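Local coordinates for protein Rho guanyl nucleotide exchange factor (Rom2), putative (Aspergillus fumigatus Af293, PDB 5O51) that probably acts as a guanine-nucleotide exchange factor for Rho-type GTPases, this chain being its CNH domain, a beta-propeller of the WD-40 type, at residues A[109-117]-A[126-134]. Numbering follows the deposited sequence.
Sequences IQGHANFFK and LVCSVKTSA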
# COMPACT_ATOMS: atom_id res chain seq x y z
N ILE A 109 -1.90 1.41 -19.55
CA ILE A 109 -0.46 1.41 -19.31
C ILE A 109 0.02 -0.02 -19.49
O ILE A 109 0.95 -0.25 -20.20
CB ILE A 109 -0.05 1.93 -17.92
CG1 ILE A 109 -0.49 3.38 -17.74
CG2 ILE A 109 1.47 1.82 -17.74
CD1 ILE A 109 -0.68 3.73 -16.29
N GLN A 110 -0.65 -0.94 -18.83
CA GLN A 110 -0.38 -2.33 -18.95
C GLN A 110 -1.69 -3.12 -18.83
O GLN A 110 -2.54 -2.87 -17.92
CB GLN A 110 0.54 -2.72 -17.83
CG GLN A 110 0.76 -4.21 -17.71
CD GLN A 110 2.09 -4.53 -17.05
OE1 GLN A 110 3.13 -4.00 -17.46
NE2 GLN A 110 2.06 -5.41 -16.05
N GLY A 111 -1.78 -4.14 -19.69
CA GLY A 111 -2.96 -4.96 -19.85
C GLY A 111 -3.35 -5.90 -18.75
O GLY A 111 -4.57 -6.06 -18.49
N HIS A 112 -2.35 -6.54 -18.13
CA HIS A 112 -2.55 -7.58 -17.12
C HIS A 112 -1.60 -7.22 -15.99
O HIS A 112 -0.43 -7.08 -16.24
CB HIS A 112 -2.24 -8.98 -17.70
CG HIS A 112 -2.77 -10.11 -16.86
ND1 HIS A 112 -2.10 -10.60 -15.76
CD2 HIS A 112 -3.92 -10.82 -16.94
CE1 HIS A 112 -2.82 -11.56 -15.20
NE2 HIS A 112 -3.92 -11.72 -15.91
N ALA A 113 -2.10 -7.00 -14.77
CA ALA A 113 -1.24 -6.66 -13.62
C ALA A 113 -1.94 -7.03 -12.36
O ALA A 113 -3.16 -6.84 -12.21
CB ALA A 113 -0.88 -5.17 -13.61
N ASN A 114 -1.19 -7.54 -11.43
CA ASN A 114 -1.69 -7.91 -10.11
C ASN A 114 -1.54 -6.82 -9.03
O ASN A 114 -2.39 -6.72 -8.19
CB ASN A 114 -1.00 -9.23 -9.69
CG ASN A 114 -1.27 -10.33 -10.70
OD1 ASN A 114 -0.41 -10.72 -11.50
ND2 ASN A 114 -2.54 -10.74 -10.77
N PHE A 115 -0.44 -6.06 -9.01
CA PHE A 115 -0.29 -4.85 -8.17
C PHE A 115 0.68 -3.86 -8.80
O PHE A 115 1.27 -4.14 -9.86
CB PHE A 115 0.02 -5.12 -6.67
CG PHE A 115 1.31 -5.86 -6.38
CD1 PHE A 115 1.33 -7.25 -6.36
CD2 PHE A 115 2.45 -5.18 -6.00
CE1 PHE A 115 2.50 -7.94 -6.05
CE2 PHE A 115 3.62 -5.86 -5.67
CZ PHE A 115 3.65 -7.24 -5.70
N PHE A 116 0.72 -2.65 -8.23
CA PHE A 116 1.67 -1.64 -8.64
C PHE A 116 2.21 -0.78 -7.50
O PHE A 116 1.64 -0.74 -6.42
CB PHE A 116 1.07 -0.80 -9.73
CG PHE A 116 0.11 0.29 -9.27
CD1 PHE A 116 0.58 1.56 -8.96
CD2 PHE A 116 -1.27 0.07 -9.25
CE1 PHE A 116 -0.29 2.58 -8.61
CE2 PHE A 116 -2.15 1.09 -8.91
CZ PHE A 116 -1.65 2.37 -8.60
N LYS A 117 3.27 -0.03 -7.78
CA LYS A 117 3.83 0.93 -6.85
C LYS A 117 4.47 2.14 -7.58
O LYS A 117 5.26 2.00 -8.51
CB LYS A 117 4.86 0.21 -6.01
CG LYS A 117 5.47 1.06 -4.92
CD LYS A 117 4.55 1.14 -3.74
CE LYS A 117 4.98 2.22 -2.76
NZ LYS A 117 6.42 2.13 -2.42
N LEU A 126 8.95 7.26 -10.84
CA LEU A 126 8.57 5.99 -11.49
C LEU A 126 7.27 5.33 -11.05
O LEU A 126 6.71 5.68 -10.03
CB LEU A 126 9.71 5.00 -11.28
CG LEU A 126 11.06 5.38 -11.88
CD1 LEU A 126 12.07 4.35 -11.41
CD2 LEU A 126 11.03 5.46 -13.40
N VAL A 127 6.80 4.40 -11.88
CA VAL A 127 5.64 3.53 -11.63
C VAL A 127 6.04 2.06 -11.98
O VAL A 127 6.45 1.84 -13.08
CB VAL A 127 4.45 3.95 -12.53
CG1 VAL A 127 3.22 3.09 -12.28
CG2 VAL A 127 4.06 5.40 -12.32
N CYS A 128 5.90 1.09 -11.06
CA CYS A 128 6.13 -0.34 -11.38
C CYS A 128 4.85 -1.09 -11.34
O CYS A 128 4.07 -0.90 -10.42
CB CYS A 128 7.04 -1.07 -10.39
SG CYS A 128 8.38 -0.07 -9.81
N SER A 129 4.67 -1.98 -12.31
CA SER A 129 3.57 -2.95 -12.32
C SER A 129 4.11 -4.37 -12.28
O SER A 129 5.05 -4.69 -12.99
CB SER A 129 2.74 -2.78 -13.57
OG SER A 129 3.54 -2.97 -14.68
N VAL A 130 3.52 -5.21 -11.45
CA VAL A 130 3.99 -6.54 -11.16
C VAL A 130 2.90 -7.52 -11.52
O VAL A 130 1.80 -7.43 -11.00
CB VAL A 130 4.28 -6.65 -9.68
CG1 VAL A 130 4.73 -8.07 -9.30
CG2 VAL A 130 5.30 -5.59 -9.28
N LYS A 131 3.19 -8.43 -12.46
CA LYS A 131 2.47 -9.70 -12.57
C LYS A 131 3.13 -10.79 -11.71
O LYS A 131 4.32 -10.90 -11.67
CB LYS A 131 2.43 -10.18 -14.01
CG LYS A 131 1.79 -11.57 -14.16
CD LYS A 131 1.30 -11.82 -15.57
CE LYS A 131 2.43 -11.83 -16.59
NZ LYS A 131 1.86 -12.07 -17.93
N THR A 132 2.35 -11.62 -11.04
CA THR A 132 2.92 -12.62 -10.14
C THR A 132 1.98 -13.80 -10.04
O THR A 132 0.78 -13.64 -10.19
CB THR A 132 3.19 -12.02 -8.73
OG1 THR A 132 3.91 -12.95 -7.90
CG2 THR A 132 1.88 -11.60 -8.02
N SER A 133 2.55 -14.98 -9.81
CA SER A 133 1.82 -16.21 -9.49
C SER A 133 2.65 -16.99 -8.46
O SER A 133 3.74 -16.55 -8.13
CB SER A 133 1.61 -17.04 -10.77
OG SER A 133 2.78 -17.07 -11.57
N ALA A 134 2.16 -18.12 -7.95
CA ALA A 134 3.04 -19.14 -7.33
C ALA A 134 3.74 -19.77 -8.53
O ALA A 134 3.09 -20.43 -9.35
CB ALA A 134 2.24 -20.17 -6.54
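CG of F115 sits between the backbone N and the carbonyl carbon (chi1 61°), which turns one ring face to V130. The valine CB lies over the centre of the ring, 4.1 Å from the centroid, a CH-pi contact that suits a flat aromatic next to a compact beta-branched residue. N114, its CG beside the backbone N (chi1 -58°), reaches across so that OD1 accepts from T132 N at 2.9 Å; the donor sits above the carbonyl plane. A short amide here continues the pairing where the backbone ladder stops. A classic beta bulge sets two residues, N114 and F115, opposite the single V130, and V130 O accepts from N114 N (3.0 Å) and F115 N (3.3 Å). Further along, C128 N bonds to K117 O at 2.8 Å, and the ladder runs on to L126 and G119. Against the face that carries S129, Q110 of the preceding blade receives a weak hydrogen bond from S129 OG at OE1, which has further weak partners in Y142 and K140, while its NE2 holds H112 O, bracing the loop. A short serine suits this place, its CB and OG packing directly on the amide. The segments join two propeller blades: 107-110 is the last strand of one, and hairpin 115-120/125-132 begins the next. F116 packs on L78 and L80 of the preceding blade, whereas K117 and C128 meet F185 in strand 180-186 of the following one.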